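Local coordinates for protein putative exotoxin (superantigen) (Streptococcus pyogenes, PDB 1TY0) that acts as a superantigen, probably a toxin, that binds zinc and can use a common surface for T-cell receptor binding and dimerization, at residues K46-V56 with D83-V91; I148-Q159 with H169-A177. All coordinates share one frame; numbering follows the deposited sequence.

The two contacts lie on opposite sides of the chain's centre, their own centres about 29 Å apart, and no atom of one touches the other. Contact 1 belongs to the OB-fold domain, contact 2 to the beta-grasp domain, so they share no strand. Both are partly buried but differ in chemistry. In contact 1 two parallel strands run in register and a ladder of backbone bonds does most of the joining, with a lysine, two aromatic rings and an aspartate added at one end. Contact 2 has a single antiparallel bridge near the open end of a hairpin; there, two tyrosines whose hydroxyls bond to backbone carbonyls take over from the ladder.

Contact 1 (K46-V56 with D83-V91); sequences KKKNFSVDSEV and DVYYIYGGV
Phe50 and Lys46 reach Tyr85 from one segment, and Asp83 lies over the Phe50 ring. Tyr85 can be followed outward. Its CB is 4.1 Å from Val52 CG2, and this same methyl lies at the edge of the ring. CD2 and CE2 then pass Phe50 CE1, which stands over one face of the tyrosine; the two ring planes are 40° apart, an oblique pair. At the tip, OH accepts a 2.7 Å hydrogen bond from Lys46 NZ, which arrives at the ring edge. The lysine chain bends at chi2 and then runs extended, which carries CE beneath Phe50, on the face opposite Asp83. Asp83 CB makes a CH-pi contact over the other face, 3.8 Å from the Phe50 ring centroid. The Asp83 carboxylate has a long salt bridge to Lys48, and a water joins its OD2 to Asn49 O.

Beyond this end, strands 51-55 and 84-88 run parallel, their axes inclined by 19°, as neighbours in the curled mixed sheet of the OB-fold domain. Six backbone hydrogen bonds alternate in direction, from Ser51 N to Asp83 O at one end to Gly89 N to Glu55 O at the other; Asp53 N to Tyr85 O is 2.8 Å. Val52 and Ile87 lie on the face that also carries Tyr85, with Val52 CG1 3.8 Å from Ile87 CD1; Ile72 of strand 69-74 packs on both. On the other face, Asp53 OD2 meets the Tyr86 ring edge in its plane, carboxylate and ring turned 83° apart. Glu55 lies alongside Tyr88, but its carboxylate is paired with Lys191, while Tyr88 OH bonds Ser184. Near the end of the strand pair, on the Val52 face, Ser54 OG donates to Gly89 O at 2.7 Å, and Val91 CG2 packs against the same serine.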
loop_
_atom_site.group_PDB
_atom_site.type_symbol
_atom_site.label_atom_id
_atom_site.label_comp_id
_atom_site.label_asym_id
_atom_site.label_seq_id
_atom_site.Cartn_x
_atom_site.Cartn_y
_atom_site.Cartn_z
ATOM N N LYS A 46 -9.357 -4.831 -12.977
ATOM C CA LYS A 46 -8.613 -6.027 -12.597
ATOM C C LYS A 46 -8.622 -7.159 -13.620
ATOM O O LYS A 46 -7.762 -8.038 -13.581
ATOM C CB LYS A 46 -9.166 -6.560 -11.272
ATOM C CG LYS A 46 -8.978 -5.624 -10.093
ATOM C CD LYS A 46 -7.527 -5.610 -9.659
ATOM C CE LYS A 46 -7.314 -4.772 -8.421
ATOM N NZ LYS A 46 -5.892 -4.874 -7.988
ATOM N N LYS A 47 -9.599 -7.140 -14.521
ATOM C CA LYS A 47 -9.741 -8.181 -15.533
ATOM C C LYS A 47 -10.074 -9.528 -14.899
ATOM O O LYS A 47 -9.634 -10.580 -15.361
ATOM C CB LYS A 47 -8.474 -8.294 -16.388
ATOM C CG LYS A 47 -8.113 -7.010 -17.112
ATOM C CD LYS A 47 -9.304 -6.463 -17.878
ATOM C CE LYS A 47 -9.013 -5.084 -18.444
ATOM N NZ LYS A 47 -10.219 -4.509 -19.101
ATOM N N LYS A 48 -10.852 -9.469 -13.823
ATOM C CA LYS A 48 -11.328 -10.640 -13.095
ATOM C C LYS A 48 -12.336 -10.088 -12.095
ATOM O O LYS A 48 -12.374 -8.880 -11.874
ATOM C CB LYS A 48 -10.186 -11.363 -12.370
ATOM C CG LYS A 48 -9.480 -10.556 -11.294
ATOM C CD LYS A 48 -8.379 -11.400 -10.668
ATOM C CE LYS A 48 -7.547 -10.610 -9.677
ATOM N NZ LYS A 48 -6.466 -11.454 -9.093
ATOM N N ASN A 49 -13.166 -10.947 -11.514
ATOM C CA ASN A 49 -14.153 -10.462 -10.554
ATOM C C ASN A 49 -13.408 -9.844 -9.378
ATOM O O ASN A 49 -12.570 -10.492 -8.751
ATOM C CB ASN A 49 -15.051 -11.598 -10.065
ATOM C CG ASN A 49 -16.170 -11.102 -9.173
ATOM O OD1 ASN A 49 -16.888 -10.165 -9.525
ATOM N ND2 ASN A 49 -16.328 -11.728 -8.013
ATOM N N PHE A 50 -13.720 -8.588 -9.083
ATOM C CA PHE A 50 -13.052 -7.878 -8.001
ATOM C C PHE A 50 -13.934 -6.725 -7.554
ATOM O O PHE A 50 -14.474 -5.977 -8.374
ATOM C CB PHE A 50 -11.705 -7.337 -8.493
ATOM C CG PHE A 50 -10.632 -7.305 -7.440
ATOM C CD1 PHE A 50 -10.762 -6.503 -6.309
ATOM C CD2 PHE A 50 -9.493 -8.091 -7.574
ATOM C CE1 PHE A 50 -9.769 -6.486 -5.323
ATOM C CE2 PHE A 50 -8.493 -8.082 -6.596
ATOM C CZ PHE A 50 -8.634 -7.279 -5.470
ATOM N N SER A 51 -14.088 -6.571 -6.251
ATOM C CA SER A 51 -14.911 -5.484 -5.764
ATOM C C SER A 51 -14.259 -4.756 -4.605
ATOM O O SER A 51 -13.189 -5.135 -4.120
ATOM C CB SER A 51 -16.287 -6.014 -5.337
ATOM O OG SER A 51 -16.158 -7.029 -4.359
ATOM N N VAL A 52 -14.911 -3.684 -4.191
ATOM C CA VAL A 52 -14.444 -2.896 -3.066
ATOM C C VAL A 52 -15.605 -2.782 -2.095
ATOM O O VAL A 52 -16.723 -2.447 -2.491
ATOM C CB VAL A 52 -14.024 -1.480 -3.499
ATOM C CG1 VAL A 52 -13.699 -0.623 -2.263
ATOM C CG2 VAL A 52 -12.810 -1.558 -4.417
ATOM N N ASP A 53 -15.343 -3.101 -0.834
ATOM C CA ASP A 53 -16.350 -2.979 0.207
ATOM C C ASP A 53 -15.997 -1.763 1.039
ATOM O O ASP A 53 -15.004 -1.768 1.762
ATOM C CB ASP A 53 -16.379 -4.201 1.124
ATOM C CG ASP A 53 -17.131 -3.927 2.418
ATOM O OD1 ASP A 53 -18.134 -3.179 2.369
ATOM O OD2 ASP A 53 -16.724 -4.448 3.478
ATOM N N SER A 54 -16.801 -0.713 0.923
ATOM C CA SER A 54 -16.567 0.497 1.695
ATOM C C SER A 54 -17.556 0.522 2.851
ATOM O O SER A 54 -18.759 0.615 2.639
ATOM C CB SER A 54 -16.774 1.743 0.830
ATOM O OG SER A 54 -16.672 2.905 1.637
ATOM N N GLU A 55 -17.043 0.441 4.070
ATOM C CA GLU A 55 -17.893 0.458 5.254
ATOM C C GLU A 55 -18.000 1.887 5.775
ATOM O O GLU A 55 -16.993 2.582 5.913
ATOM C CB GLU A 55 -17.302 -0.455 6.323
ATOM C CG GLU A 55 -18.163 -0.602 7.564
ATOM C CD GLU A 55 -17.517 -1.498 8.599
ATOM O OE1 GLU A 55 -17.278 -2.687 8.290
ATOM O OE2 GLU A 55 -17.243 -1.011 9.720
ATOM N N VAL A 56 -19.222 2.323 6.063
ATOM C CA VAL A 56 -19.434 3.682 6.542
ATOM C C VAL A 56 -20.390 3.787 7.723
ATOM O O VAL A 56 -20.972 2.797 8.173
ATOM C CB VAL A 56 -19.966 4.593 5.410
ATOM C CG1 VAL A 56 -18.898 4.768 4.328
ATOM C CG2 VAL A 56 -21.230 3.991 4.799
ATOM N N ASP A 83 -10.798 -11.522 -3.377
ATOM C CA ASP A 83 -10.505 -10.429 -4.300
ATOM C C ASP A 83 -11.482 -9.293 -4.026
ATOM O O ASP A 83 -12.398 -9.000 -4.807
ATOM C CB ASP A 83 -10.600 -10.903 -5.752
ATOM C CG ASP A 83 -9.502 -11.890 -6.110
ATOM O OD1 ASP A 83 -8.335 -11.643 -5.736
ATOM O OD2 ASP A 83 -9.803 -12.906 -6.772
ATOM N N VAL A 84 -11.268 -8.675 -2.873
ATOM C CA VAL A 84 -12.080 -7.567 -2.403
ATOM C C VAL A 84 -11.168 -6.644 -1.611
ATOM O O VAL A 84 -10.348 -7.117 -0.828
ATOM C CB VAL A 84 -13.177 -8.046 -1.428
ATOM C CG1 VAL A 84 -13.972 -6.858 -0.918
ATOM C CG2 VAL A 84 -14.092 -9.047 -2.109
ATOM N N TYR A 85 -11.293 -5.341 -1.825
ATOM C CA TYR A 85 -10.518 -4.383 -1.045
ATOM C C TYR A 85 -11.451 -3.887 0.064
ATOM O O TYR A 85 -12.623 -3.604 -0.187
ATOM C CB TYR A 85 -10.079 -3.185 -1.893
ATOM C CG TYR A 85 -8.912 -3.459 -2.810
ATOM C CD1 TYR A 85 -7.716 -3.975 -2.316
ATOM C CD2 TYR A 85 -8.999 -3.178 -4.170
ATOM C CE1 TYR A 85 -6.627 -4.203 -3.160
ATOM C CE2 TYR A 85 -7.921 -3.401 -5.023
ATOM C CZ TYR A 85 -6.741 -3.910 -4.513
ATOM O OH TYR A 85 -5.676 -4.098 -5.360
ATOM N N TYR A 86 -10.928 -3.771 1.278
ATOM C CA TYR A 86 -11.725 -3.309 2.413
ATOM C C TYR A 86 -11.243 -1.939 2.865
ATOM O O TYR A 86 -10.094 -1.773 3.279
ATOM C CB TYR A 86 -11.640 -4.322 3.558
ATOM C CG TYR A 86 -12.288 -5.632 3.190
ATOM C CD1 TYR A 86 -13.677 -5.743 3.138
ATOM C CD2 TYR A 86 -11.523 -6.737 2.810
ATOM C CE1 TYR A 86 -14.295 -6.914 2.715
ATOM C CE2 TYR A 86 -12.139 -7.924 2.379
ATOM C CZ TYR A 86 -13.522 -7.997 2.336
ATOM O OH TYR A 86 -14.152 -9.140 1.903
ATOM N N ILE A 87 -12.131 -0.951 2.758
ATOM C CA ILE A 87 -11.808 0.426 3.134
ATOM C C ILE A 87 -12.966 1.039 3.916
ATOM O O ILE A 87 -14.054 0.465 3.973
ATOM C CB ILE A 87 -11.571 1.313 1.881
ATOM C CG1 ILE A 87 -12.843 1.354 1.023
ATOM C CG2 ILE A 87 -10.397 0.761 1.058
ATOM C CD1 ILE A 87 -12.775 2.333 -0.146
ATOM N N TYR A 88 -12.720 2.196 4.525
ATOM C CA TYR A 88 -13.764 2.920 5.253
ATOM C C TYR A 88 -14.030 4.171 4.427
ATOM O O TYR A 88 -13.094 4.905 4.101
ATOM C CB TYR A 88 -13.282 3.336 6.647
ATOM C CG TYR A 88 -13.038 2.195 7.600
ATOM C CD1 TYR A 88 -14.033 1.252 7.864
ATOM C CD2 TYR A 88 -11.824 2.083 8.278
ATOM C CE1 TYR A 88 -13.826 0.226 8.788
ATOM C CE2 TYR A 88 -11.609 1.064 9.204
ATOM C CZ TYR A 88 -12.613 0.142 9.454
ATOM O OH TYR A 88 -12.403 -0.869 10.378
ATOM N N GLY A 89 -15.291 4.417 4.081
ATOM C CA GLY A 89 -15.619 5.591 3.287
ATOM C C GLY A 89 -14.859 5.673 1.968
ATOM O O GLY A 89 -14.686 4.661 1.279
ATOM N N GLY A 90 -14.413 6.882 1.623
ATOM C CA GLY A 90 -13.669 7.112 0.393
ATOM C C GLY A 90 -14.505 7.074 -0.878
ATOM O O GLY A 90 -13.966 7.009 -1.978
ATOM N N VAL A 91 -15.822 7.149 -0.734
ATOM C CA VAL A 91 -16.712 7.061 -1.891
ATOM C C VAL A 91 -17.386 8.381 -2.250
ATOM O O VAL A 91 -18.056 8.981 -1.420
ATOM C CB VAL A 91 -17.799 5.998 -1.630
ATOM C CG1 VAL A 91 -18.755 5.913 -2.813
ATOM C CG2 VAL A 91 -17.137 4.644 -1.375
HETATM O O HOH W 1 -11.621 -12.866 -8.809
#

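Contact 2 (I148-Q159 with H169-A177); sequences IYDPNSPYIKGQ and HESFNLYDA
With CG anti to the carbonyl carbon in both Tyr149 (chi1 -65°) and Tyr175 (chi1 -69°), the two rings meet edge to face. An edge of Tyr149 is directed at a face of Tyr175, offset, with planes 85° apart and centroids 5.5 Å apart. Each hydroxyl then ends on a backbone carbonyl of the opposite segment. Tyr149 OH donates to Leu174 O at 2.6 Å, in the carbonyl plane, whereas Tyr175 OH reaches Ile148 O at 2.7 Å, tilted from that plane. The other face of Tyr175 is covered by backbone, Ile156 and Lys157 N, and Gly158 N comes within 3.3 Å of Tyr175 CD1. Glycine leaves the ring this close approach to the chain.

From here the two segments enter the hairpin of strands 157-164 and 168-173. Leu174 N donates to Gly158 O (2.9 Å), and Gln159 and Asn173 form a non-hydrogen-bonded antiparallel pair. Asn173 OD1 accepts from Tyr175 N, an Asx turn, and a water links it to Gly158 N. His169, near the start of the second strand, is a zinc ligand with His203 and Asp205 in a structure of this protein, though no zinc is bound to this chain here.

Ile156 and Lys157 form a classic bulge opposite Trp209, joining the hairpin to strand 201-209; Ile148 packs on helix 131-146, and Tyr149 touches both that helix and helix 5-18.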
loop_
_atom_site.group_PDB
_atom_site.type_symbol
_atom_site.label_atom_id
_atom_site.label_comp_id
_atom_site.label_asym_id
_atom_site.label_seq_id
_atom_site.Cartn_x
_atom_site.Cartn_y
_atom_site.Cartn_z
ATOM N N ILE A 148 7.125 14.732 9.871
ATOM C CA ILE A 148 6.266 14.903 11.031
ATOM C C ILE A 148 6.037 13.663 11.890
ATOM O O ILE A 148 5.641 13.791 13.047
ATOM C CB ILE A 148 4.898 15.522 10.633
ATOM C CG1 ILE A 148 4.010 14.486 9.938
ATOM C CG2 ILE A 148 5.129 16.747 9.755
ATOM C CD1 ILE A 148 4.657 13.758 8.828
ATOM N N TYR A 149 6.285 12.472 11.350
ATOM C CA TYR A 149 6.099 11.261 12.145
ATOM C C TYR A 149 7.426 10.584 12.475
ATOM O O TYR A 149 7.458 9.420 12.882
ATOM C CB TYR A 149 5.162 10.268 11.439
ATOM C CG TYR A 149 3.738 10.765 11.272
ATOM C CD1 TYR A 149 3.118 11.537 12.260
ATOM C CD2 TYR A 149 3.002 10.451 10.128
ATOM C CE1 TYR A 149 1.804 11.986 12.105
ATOM C CE2 TYR A 149 1.692 10.893 9.968
ATOM C CZ TYR A 149 1.098 11.659 10.954
ATOM O OH TYR A 149 -0.189 12.116 10.780
ATOM N N ASP A 150 8.524 11.313 12.293
ATOM C CA ASP A 150 9.846 10.776 12.609
ATOM C C ASP A 150 10.090 11.093 14.079
ATOM O O ASP A 150 9.854 12.210 14.524
ATOM C CB ASP A 150 10.930 11.442 11.756
ATOM C CG ASP A 150 12.295 10.801 11.944
ATOM O OD1 ASP A 150 12.616 9.838 11.214
ATOM O OD2 ASP A 150 13.046 11.252 12.831
ATOM N N PRO A 151 10.572 10.110 14.854
ATOM C CA PRO A 151 10.827 10.345 16.279
ATOM C C PRO A 151 11.791 11.491 16.560
ATOM O O PRO A 151 11.780 12.065 17.651
ATOM C CB PRO A 151 11.378 9.001 16.752
ATOM C CG PRO A 151 12.090 8.493 15.533
ATOM C CD PRO A 151 11.075 8.789 14.444
ATOM N N ASN A 152 12.617 11.836 15.578
ATOM C CA ASN A 152 13.588 12.903 15.778
ATOM C C ASN A 152 13.146 14.294 15.320
ATOM O O ASN A 152 13.926 15.249 15.376
ATOM C CB ASN A 152 14.919 12.511 15.134
ATOM C CG ASN A 152 15.535 11.281 15.787
ATOM O OD1 ASN A 152 15.783 11.264 16.994
ATOM N ND2 ASN A 152 15.777 10.247 14.993
ATOM N N SER A 153 11.901 14.413 14.864
ATOM C CA SER A 153 11.380 15.717 14.462
ATOM C C SER A 153 10.784 16.306 15.743
ATOM O O SER A 153 10.302 15.569 16.599
ATOM C CB SER A 153 10.291 15.573 13.392
ATOM O OG SER A 153 9.164 14.887 13.901
ATOM N N PRO A 154 10.806 17.640 15.890
ATOM C CA PRO A 154 10.267 18.294 17.089
ATOM C C PRO A 154 8.745 18.374 17.183
ATOM O O PRO A 154 8.201 18.713 18.232
ATOM C CB PRO A 154 10.902 19.677 17.028
ATOM C CG PRO A 154 10.897 19.954 15.553
ATOM C CD PRO A 154 11.383 18.633 14.967
ATOM N N TYR A 155 8.063 18.060 16.089
ATOM C CA TYR A 155 6.608 18.132 16.053
ATOM C C TYR A 155 5.961 17.011 16.858
ATOM O O TYR A 155 6.207 15.831 16.609
ATOM C CB TYR A 155 6.148 18.109 14.595
ATOM C CG TYR A 155 6.988 19.028 13.737
ATOM C CD1 TYR A 155 7.125 20.377 14.064
ATOM C CD2 TYR A 155 7.698 18.540 12.642
ATOM C CE1 TYR A 155 7.953 21.217 13.329
ATOM C CE2 TYR A 155 8.534 19.374 11.897
ATOM C CZ TYR A 155 8.656 20.711 12.249
ATOM O OH TYR A 155 9.485 21.546 11.538
ATOM N N ILE A 156 5.141 17.392 17.832
ATOM C CA ILE A 156 4.467 16.427 18.688
ATOM C C ILE A 156 2.962 16.663 18.763
ATOM O O ILE A 156 2.239 15.905 19.410
ATOM C CB ILE A 156 5.059 16.455 20.110
ATOM C CG1 ILE A 156 4.972 17.868 20.693
ATOM C CG2 ILE A 156 6.502 15.981 20.069
ATOM C CD1 ILE A 156 5.488 17.976 22.119
ATOM N N LYS A 157 2.506 17.725 18.105
ATOM C CA LYS A 157 1.089 18.074 18.050
ATOM C C LYS A 157 0.856 18.749 16.700
ATOM O O LYS A 157 1.744 19.426 16.178
ATOM C CB LYS A 157 0.718 19.049 19.172
ATOM C CG LYS A 157 0.972 18.536 20.573
ATOM C CD LYS A 157 0.641 19.602 21.607
ATOM C CE LYS A 157 0.984 19.128 23.010
ATOM N NZ LYS A 157 0.744 20.187 24.029
ATOM N N GLY A 158 -0.330 18.571 16.131
ATOM C CA GLY A 158 -0.604 19.187 14.846
ATOM C C GLY A 158 -2.039 19.031 14.397
ATOM O O GLY A 158 -2.718 18.080 14.783
ATOM N N GLN A 159 -2.503 19.974 13.583
ATOM C CA GLN A 159 -3.863 19.933 13.074
ATOM C C GLN A 159 -3.906 20.328 11.613
ATOM O O GLN A 159 -3.115 21.149 11.154
ATOM C CB GLN A 159 -4.783 20.887 13.845
ATOM C CG GLN A 159 -4.908 20.627 15.331
ATOM C CD GLN A 159 -3.787 21.262 16.128
ATOM O OE1 GLN A 159 -3.423 22.417 15.900
ATOM N NE2 GLN A 159 -3.244 20.518 17.081
ATOM N N HIS A 169 -14.684 25.402 8.736
ATOM C CA HIS A 169 -13.272 25.086 8.859
ATOM C C HIS A 169 -13.091 23.701 9.463
ATOM O O HIS A 169 -13.051 23.554 10.681
ATOM C CB HIS A 169 -12.577 26.128 9.738
ATOM C CG HIS A 169 -12.562 27.504 9.148
ATOM N ND1 HIS A 169 -11.839 27.824 8.019
ATOM C CD2 HIS A 169 -13.185 28.644 9.529
ATOM C CE1 HIS A 169 -12.015 29.102 7.732
ATOM N NE2 HIS A 169 -12.829 29.622 8.632
ATOM N N GLU A 170 -13.000 22.685 8.610
ATOM C CA GLU A 170 -12.800 21.323 9.091
ATOM C C GLU A 170 -11.443 21.282 9.778
ATOM O O GLU A 170 -10.486 21.884 9.295
ATOM C CB GLU A 170 -12.812 20.328 7.926
ATOM C CG GLU A 170 -14.193 19.989 7.381
ATOM C CD GLU A 170 -15.035 19.204 8.369
ATOM O OE1 GLU A 170 -14.469 18.687 9.355
ATOM O OE2 GLU A 170 -16.262 19.094 8.152
ATOM N N SER A 171 -11.365 20.584 10.906
ATOM C CA SER A 171 -10.115 20.476 11.650
ATOM C C SER A 171 -9.895 19.028 12.068
ATOM O O SER A 171 -10.800 18.388 12.606
ATOM C CB SER A 171 -10.150 21.371 12.890
ATOM O OG SER A 171 -8.931 21.285 13.610
ATOM N N PHE A 172 -8.685 18.529 11.828
ATOM C CA PHE A 172 -8.337 17.147 12.145
ATOM C C PHE A 172 -6.996 17.020 12.846
ATOM O O PHE A 172 -6.020 17.657 12.460
ATOM C CB PHE A 172 -8.303 16.328 10.857
ATOM C CG PHE A 172 -9.566 16.408 10.072
ATOM C CD1 PHE A 172 -10.674 15.655 10.440
ATOM C CD2 PHE A 172 -9.673 17.280 8.995
ATOM C CE1 PHE A 172 -11.871 15.771 9.751
ATOM C CE2 PHE A 172 -10.866 17.404 8.301
ATOM C CZ PHE A 172 -11.970 16.648 8.680
ATOM N N ASN A 173 -6.962 16.184 13.877
ATOM C CA ASN A 173 -5.747 15.934 14.640
ATOM C C ASN A 173 -4.801 15.094 13.783
ATOM O O ASN A 173 -5.189 14.046 13.270
ATOM C CB ASN A 173 -6.115 15.190 15.927
ATOM C CG ASN A 173 -4.910 14.829 16.770
ATOM O OD1 ASN A 173 -3.816 15.352 16.582
ATOM N ND2 ASN A 173 -5.118 13.936 17.730
ATOM N N LEU A 174 -3.567 15.561 13.617
ATOM C CA LEU A 174 -2.584 14.844 12.808
ATOM C C LEU A 174 -1.837 13.768 13.587
ATOM O O LEU A 174 -1.127 12.945 13.009
ATOM C CB LEU A 174 -1.584 15.835 12.201
ATOM C CG LEU A 174 -2.128 16.668 11.036
ATOM C CD1 LEU A 174 -1.122 17.747 10.662
ATOM C CD2 LEU A 174 -2.414 15.759 9.844
ATOM N N TYR A 175 -2.002 13.773 14.904
ATOM C CA TYR A 175 -1.337 12.792 15.751
ATOM C C TYR A 175 -2.408 11.977 16.467
ATOM O O TYR A 175 -2.343 11.758 17.677
ATOM C CB TYR A 175 -0.423 13.521 16.741
ATOM C CG TYR A 175 0.765 14.163 16.052
ATOM C CD1 TYR A 175 0.669 15.439 15.490
ATOM C CD2 TYR A 175 1.955 13.463 15.889
ATOM C CE1 TYR A 175 1.737 15.994 14.772
ATOM C CE2 TYR A 175 3.027 14.007 15.182
ATOM C CZ TYR A 175 2.913 15.267 14.625
ATOM O OH TYR A 175 3.974 15.786 13.910
ATOM N N ASP A 176 -3.382 11.520 15.685
ATOM C CA ASP A 176 -4.510 10.752 16.197
ATOM C C ASP A 176 -4.305 9.243 16.315
ATOM O O ASP A 176 -4.891 8.463 15.560
ATOM C CB ASP A 176 -5.753 11.051 15.347
ATOM C CG ASP A 176 -5.552 10.743 13.868
ATOM O OD1 ASP A 176 -4.426 10.917 13.357
ATOM O OD2 ASP A 176 -6.539 10.340 13.212
ATOM N N ALA A 177 -3.480 8.834 17.276
ATOM C CA ALA A 177 -3.234 7.416 17.507
ATOM C C ALA A 177 -2.575 7.183 18.858
ATOM O O ALA A 177 -2.099 8.121 19.496
ATOM C CB ALA A 177 -2.345 6.843 16.405
HETATM O O HOH W 2 -2.053 16.900 17.924
#